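Local coordinates for UPF0033 domain-containing protein (Desulfitobacterium hafniense, PDB 3HZ7) that is of unknown function but belongs to the TusA family of sulfur carriers, here as the N-terminal domain of a longer protein, and probably carries sulfur as a persulfide, at residues I16-A21 against Q43-M48; K20-L25 against E50-Q55. All blocks are in the same frame, centred on the assembly; numbering follows the deposited sequence.

In the fold
Contacts 1 and 2 are successive parts of one interface between helix 13-23 and helix 39-52, which lie side by side on the mixed four-stranded sheet. Their centres are 7 Å apart, and the first segments overlap at Lys20 and Ala21. Selenium joins them: Met48 SE of contact 1 packs 4.0 Å from Leu22 CD1 of contact 2, while Met52 SE lies 4.1 Å from Lys19 CG. Contact 1 is the more central, 5 Å from the middle of the chain against 9 Å for contact 2. Cys11, present as a persulfide, precedes helix 13-23, consistent with the CPxP sulfur-carrying motif of TusA proteins; contact 2 lies at that helix's far end.

Contact 1: I16-A21 against Q43-M48; sequences IRAKKA and QNLQKM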
loop_
_atom_site.group_PDB
_atom_site.type_symbol
_atom_site.label_atom_id
_atom_site.label_comp_id
_atom_site.label_asym_id
_atom_site.label_seq_id
_atom_site.Cartn_x
_atom_site.Cartn_y
_atom_site.Cartn_z
ATOM N N ILE A 16 -7.200 -4.435 0.494
ATOM C CA ILE A 16 -7.411 -5.496 1.462
ATOM C C ILE A 16 -6.067 -6.234 1.736
ATOM O O ILE A 16 -5.683 -6.478 2.894
ATOM C CB ILE A 16 -8.495 -6.462 0.901
ATOM C CG1 ILE A 16 -9.849 -5.732 0.994
ATOM C CG2 ILE A 16 -8.488 -7.818 1.683
ATOM C CD1 ILE A 16 -11.064 -6.439 0.398
ATOM N N ARG A 17 -5.333 -6.543 0.673
ATOM C CA ARG A 17 -4.067 -7.216 0.840
ATOM C C ARG A 17 -3.128 -6.315 1.663
ATOM O O ARG A 17 -2.433 -6.763 2.575
ATOM C CB ARG A 17 -3.519 -7.568 -0.556
ATOM C CG ARG A 17 -4.294 -8.707 -1.280
ATOM C CD ARG A 17 -3.709 -9.137 -2.630
ATOM N NE ARG A 17 -2.353 -9.651 -2.453
ATOM C CZ ARG A 17 -1.461 -9.824 -3.436
ATOM N NH1 ARG A 17 -1.761 -9.515 -4.705
ATOM N NH2 ARG A 17 -0.253 -10.314 -3.147
ATOM N N ALA A 18 -3.142 -5.015 1.376
ATOM C CA ALA A 18 -2.305 -4.084 2.106
ATOM C C ALA A 18 -2.713 -3.986 3.541
ATOM O O ALA A 18 -1.853 -3.979 4.424
ATOM C CB ALA A 18 -2.333 -2.637 1.445
ATOM N N LYS A 19 -4.013 -3.908 3.804
ATOM C CA LYS A 19 -4.437 -3.768 5.179
ATOM C C LYS A 19 -4.098 -5.030 6.009
ATOM O O LYS A 19 -3.683 -4.935 7.174
ATOM C CB LYS A 19 -5.957 -3.445 5.256
ATOM C CG LYS A 19 -6.402 -3.093 6.678
ATOM C CD LYS A 19 -7.805 -2.524 6.691
ATOM C CE LYS A 19 -8.336 -2.382 8.110
ATOM N NZ LYS A 19 -9.580 -1.548 8.113
ATOM N N LYS A 20 -4.269 -6.193 5.410
ATOM C CA LYS A 20 -3.954 -7.467 6.072
ATOM C C LYS A 20 -2.457 -7.468 6.391
ATOM O O LYS A 20 -2.033 -7.857 7.472
ATOM C CB LYS A 20 -4.214 -8.649 5.144
ATOM C CG LYS A 20 -5.655 -8.844 4.726
ATOM C CD LYS A 20 -5.840 -10.175 3.997
ATOM C CE LYS A 20 -5.258 -11.340 4.768
ATOM N NZ LYS A 20 -5.947 -12.619 4.425
ATOM N N ALA A 21 -1.645 -7.055 5.439
ATOM C CA ALA A 21 -0.206 -7.038 5.724
ATOM C C ALA A 21 0.161 -6.066 6.841
ATOM O O ALA A 21 1.086 -6.367 7.669
ATOM C CB ALA A 21 0.610 -6.713 4.451
ATOM N N GLN A 43 -5.260 6.037 -4.569
ATOM C CA GLN A 43 -6.075 6.858 -3.687
ATOM C C GLN A 43 -6.695 6.044 -2.577
ATOM O O GLN A 43 -6.742 6.459 -1.407
ATOM C CB GLN A 43 -7.224 7.516 -4.477
ATOM C CG GLN A 43 -6.789 8.370 -5.647
ATOM C CD GLN A 43 -7.974 8.802 -6.483
ATOM O OE1 GLN A 43 -8.984 9.221 -5.948
ATOM N NE2 GLN A 43 -7.849 8.698 -7.796
ATOM N N ASN A 44 -7.227 4.890 -2.943
ATOM C CA ASN A 44 -7.850 4.040 -1.936
ATOM C C ASN A 44 -6.817 3.597 -0.897
ATOM O O ASN A 44 -7.080 3.609 0.306
ATOM C CB ASN A 44 -8.534 2.833 -2.613
ATOM C CG ASN A 44 -9.777 3.255 -3.342
ATOM O OD1 ASN A 44 -10.322 4.323 -3.044
ATOM N ND2 ASN A 44 -10.245 2.438 -4.292
ATOM N N LEU A 45 -5.640 3.232 -1.382
ATOM C CA LEU A 45 -4.551 2.837 -0.472
ATOM C C LEU A 45 -4.162 3.980 0.463
ATOM O O LEU A 45 -3.948 3.725 1.648
ATOM C CB LEU A 45 -3.338 2.337 -1.285
ATOM C CG LEU A 45 -3.480 0.930 -1.890
ATOM C CD1 LEU A 45 -2.412 0.760 -3.007
ATOM C CD2 LEU A 45 -3.321 -0.137 -0.793
ATOM N N GLN A 46 -4.079 5.235 -0.034
ATOM C CA GLN A 46 -3.720 6.352 0.861
ATOM C C GLN A 46 -4.808 6.707 1.875
ATOM O O GLN A 46 -4.530 7.030 3.046
ATOM C CB GLN A 46 -3.325 7.609 0.069
ATOM C CG GLN A 46 -2.036 7.415 -0.709
ATOM C CD GLN A 46 -1.335 8.703 -1.057
ATOM O OE1 GLN A 46 -1.871 9.560 -1.770
ATOM N NE2 GLN A 46 -0.099 8.833 -0.563
ATOM N N LYS A 47 -6.057 6.629 1.449
ATOM C CA LYS A 47 -7.182 6.922 2.380
ATOM C C LYS A 47 -7.190 5.884 3.512
ATOM O O LYS A 47 -7.436 6.212 4.692
ATOM C CB LYS A 47 -8.526 6.887 1.630
ATOM C CG LYS A 47 -8.574 7.855 0.386
ATOM C CD LYS A 47 -9.893 8.613 0.327
ATOM C CE LYS A 47 -10.057 9.492 -0.911
ATOM N NZ LYS A 47 -10.142 8.696 -2.183
HETATM N N MSE A 48 -6.897 4.628 3.164
HETATM C CA MSE A 48 -6.840 3.558 4.176
HETATM C C MSE A 48 -5.671 3.811 5.079
HETATM O O MSE A 48 -5.769 3.636 6.303
HETATM C CB MSE A 48 -6.714 2.178 3.491
HETATM C CG MSE A 48 -6.553 1.004 4.458
HETATM SE SE MSE A 48 -4.665 0.599 5.006
HETATM C CE MSE A 48 -4.111 -0.099 3.300
#
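Leu45 meets Ala18 through a single methyl branch: its CD2 presses on Ala18 CB at 3.5 Å, tighter than ordinary van der Waals contact between carbons. The CA-CB bond of Leu45 does not aim at the other helix, so the branch has to reach across. Chi1 of -75° sets CG opposite the carbonyl carbon, CD2 spans the gap, and the side chain also packs on Val34, Val36 and Val68 of the sheet. The small side chain of Ala18 lets the backbones come close here, and the CA atoms of Ala18 and Leu45 are 7.7 Å apart.

The two segments belong to the helices of an alpha/beta sandwich of the TusA type, in which both helices lie on one face of the sheet. They run in the same general direction, with axes 10.4 Å apart and a signed crossing angle of -30°. Helix 13-23 links the neighbouring parallel strands 2-5 and 31-36 as a beta-alpha-beta crossover.

One turn beyond Leu45, Met48, a selenomethionine, approaches the same alanine from the next level. Its CG is anti to the backbone N (chi1 176°), and bends at chi2 and chi3 fold the tail back, bringing CE to 3.6 Å from Ala18 CB. Ala18 is thus touched by both Leu45 CD2 and Met48 CE. That terminal methyl also lies 3.8 Å from the backbone Lys19 N, and Met48 SE rests 4.3 Å from Lys19 CB. From there the fully extended lysine chain leaves nearly at right angles to its helix axis, carrying NZ outward from the exposed side.

Contact 2: K20-L25 against E50-Q55; sequences KALAEL and EGMGYQ
Leu22 faces both Tyr54 and Met52, using a different part of its side chain for each. Its CA-CB bond points toward 50-55, which brings CB to 4.2 Å from Tyr54 CE2, approaching the ring obliquely. Leu22 CD1, which points back toward contact 1, lies 4.4 Å from Met52 SE, the selenium of a selenomethionine. Centred on the buried Leu22, these apolar contacts are the closer-packed part, though at ordinary van der Waals distances.

The outer side is looser. Met52 continues past its selenium to CE, which comes no nearer than 5.0 Å to CB of the exposed Ala23. At the ring's phenol end Leu25 points across the gap, yet its CD1 stops 6.5 Å from Tyr54 OH. The helices themselves have moved apart: Leu22 CA and Met52 CA, the nearest pair, are 9.5 Å from each other.

Tyr54 owes its place to the way helix 39-52 ends. Gly53, with a positive phi of 80°, closes the last turn in a Schellman motif and reverses the chain, bringing the tyrosine back beneath the helix end. Met52 O then sits 4.1 Å above the plane of the Tyr54 ring, over its centre.

From there the chain enters strand 55-60, where Gln55 forms backbone hydrogen bonds with Val71 of the neighbouring strand 66-71. Beneath the two helices Leu22 rests on Val32 and Ile70, and Tyr54 reaches Ile70 and Ala72, so the end of the helix pair is seated on strands 31-36 and 66-71.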
loop_
_atom_site.group_PDB
_atom_site.type_symbol
_atom_site.label_atom_id
_atom_site.label_comp_id
_atom_site.label_asym_id
_atom_site.label_seq_id
_atom_site.Cartn_x
_atom_site.Cartn_y
_atom_site.Cartn_z
ATOM N N LYS A 20 -4.269 -6.193 5.410
ATOM C CA LYS A 20 -3.954 -7.467 6.072
ATOM C C LYS A 20 -2.457 -7.468 6.391
ATOM O O LYS A 20 -2.033 -7.857 7.472
ATOM C CB LYS A 20 -4.214 -8.649 5.144
ATOM C CG LYS A 20 -5.655 -8.844 4.726
ATOM C CD LYS A 20 -5.840 -10.175 3.997
ATOM C CE LYS A 20 -5.258 -11.340 4.768
ATOM N NZ LYS A 20 -5.947 -12.619 4.425
ATOM N N ALA A 21 -1.645 -7.055 5.439
ATOM C CA ALA A 21 -0.206 -7.038 5.724
ATOM C C ALA A 21 0.161 -6.066 6.841
ATOM O O ALA A 21 1.086 -6.367 7.669
ATOM C CB ALA A 21 0.610 -6.713 4.451
ATOM N N LEU A 22 -0.508 -4.902 6.886
ATOM C CA LEU A 22 -0.206 -3.919 7.936
ATOM C C LEU A 22 -0.679 -4.380 9.319
ATOM O O LEU A 22 0.029 -4.244 10.298
ATOM C CB LEU A 22 -0.807 -2.559 7.594
ATOM C CG LEU A 22 -0.085 -1.840 6.452
ATOM C CD1 LEU A 22 -1.031 -0.877 5.705
ATOM C CD2 LEU A 22 1.142 -1.147 7.038
ATOM N N ALA A 23 -1.877 -4.930 9.387
ATOM C CA ALA A 23 -2.432 -5.406 10.646
ATOM C C ALA A 23 -1.607 -6.577 11.205
ATOM O O ALA A 23 -1.681 -6.899 12.409
ATOM C CB ALA A 23 -3.927 -5.848 10.435
ATOM N N GLU A 24 -0.825 -7.219 10.333
ATOM C CA GLU A 24 -0.022 -8.356 10.755
ATOM C C GLU A 24 1.349 -8.039 11.315
ATOM O O GLU A 24 1.970 -8.904 11.925
ATOM C CB GLU A 24 0.099 -9.353 9.614
ATOM C CG GLU A 24 -0.973 -10.437 9.726
ATOM C CD GLU A 24 -1.960 -10.397 8.591
ATOM O OE1 GLU A 24 -1.588 -10.893 7.500
ATOM O OE2 GLU A 24 -3.083 -9.867 8.785
ATOM N N LEU A 25 1.779 -6.789 11.113
ATOM C CA LEU A 25 3.055 -6.233 11.562
ATOM C C LEU A 25 3.157 -5.974 13.068
ATOM O O LEU A 25 4.220 -5.568 13.569
ATOM C CB LEU A 25 3.308 -4.879 10.916
ATOM C CG LEU A 25 3.670 -4.748 9.467
ATOM C CD1 LEU A 25 3.955 -3.255 9.193
ATOM C CD2 LEU A 25 4.872 -5.624 9.143
ATOM N N GLU A 50 -4.210 6.775 5.801
ATOM C CA GLU A 50 -4.498 7.908 6.679
ATOM C C GLU A 50 -5.496 7.398 7.706
ATOM O O GLU A 50 -5.295 7.588 8.908
ATOM C CB GLU A 50 -5.051 9.120 5.901
ATOM C CG GLU A 50 -6.454 8.977 5.354
ATOM C CD GLU A 50 -7.064 10.318 4.930
ATOM O OE1 GLU A 50 -7.245 11.192 5.813
ATOM O OE2 GLU A 50 -7.364 10.501 3.723
ATOM N N GLY A 51 -6.561 6.737 7.234
ATOM C CA GLY A 51 -7.528 6.160 8.154
ATOM C C GLY A 51 -6.830 5.457 9.315
ATOM O O GLY A 51 -7.148 5.730 10.475
HETATM N N MSE A 52 -5.862 4.585 9.039
HETATM C CA MSE A 52 -5.141 3.893 10.111
HETATM C C MSE A 52 -4.083 4.737 10.835
HETATM O O MSE A 52 -3.486 4.284 11.813
HETATM C CB MSE A 52 -4.451 2.630 9.589
HETATM C CG MSE A 52 -5.353 1.559 8.979
HETATM SE SE MSE A 52 -4.307 -0.039 8.461
HETATM C CE MSE A 52 -4.104 -0.897 10.211
ATOM N N GLY A 53 -3.831 5.957 10.384
ATOM C CA GLY A 53 -2.827 6.750 11.067
ATOM C C GLY A 53 -1.402 6.372 10.662
ATOM O O GLY A 53 -0.470 6.436 11.467
ATOM N N TYR A 54 -1.240 6.004 9.397
ATOM C CA TYR A 54 0.059 5.619 8.909
ATOM C C TYR A 54 0.498 6.637 7.895
ATOM O O TYR A 54 -0.342 7.239 7.227
ATOM C CB TYR A 54 -0.008 4.228 8.233
ATOM C CG TYR A 54 -0.275 3.097 9.207
ATOM C CD1 TYR A 54 0.306 3.093 10.471
ATOM C CD2 TYR A 54 -1.095 2.049 8.867
ATOM C CE1 TYR A 54 0.075 2.058 11.370
ATOM C CE2 TYR A 54 -1.331 0.997 9.763
ATOM C CZ TYR A 54 -0.748 1.016 11.003
ATOM O OH TYR A 54 -0.964 -0.030 11.864
ATOM N N GLN A 55 1.810 6.823 7.790
ATOM C CA GLN A 55 2.368 7.708 6.782
ATOM C C GLN A 55 2.453 6.872 5.475
ATOM O O GLN A 55 2.619 5.647 5.505
ATOM C CB GLN A 55 3.780 8.190 7.202
ATOM C CG GLN A 55 3.818 9.052 8.505
ATOM C CD GLN A 55 3.029 10.361 8.371
ATOM O OE1 GLN A 55 3.446 11.284 7.660
ATOM N NE2 GLN A 55 1.877 10.435 9.045
#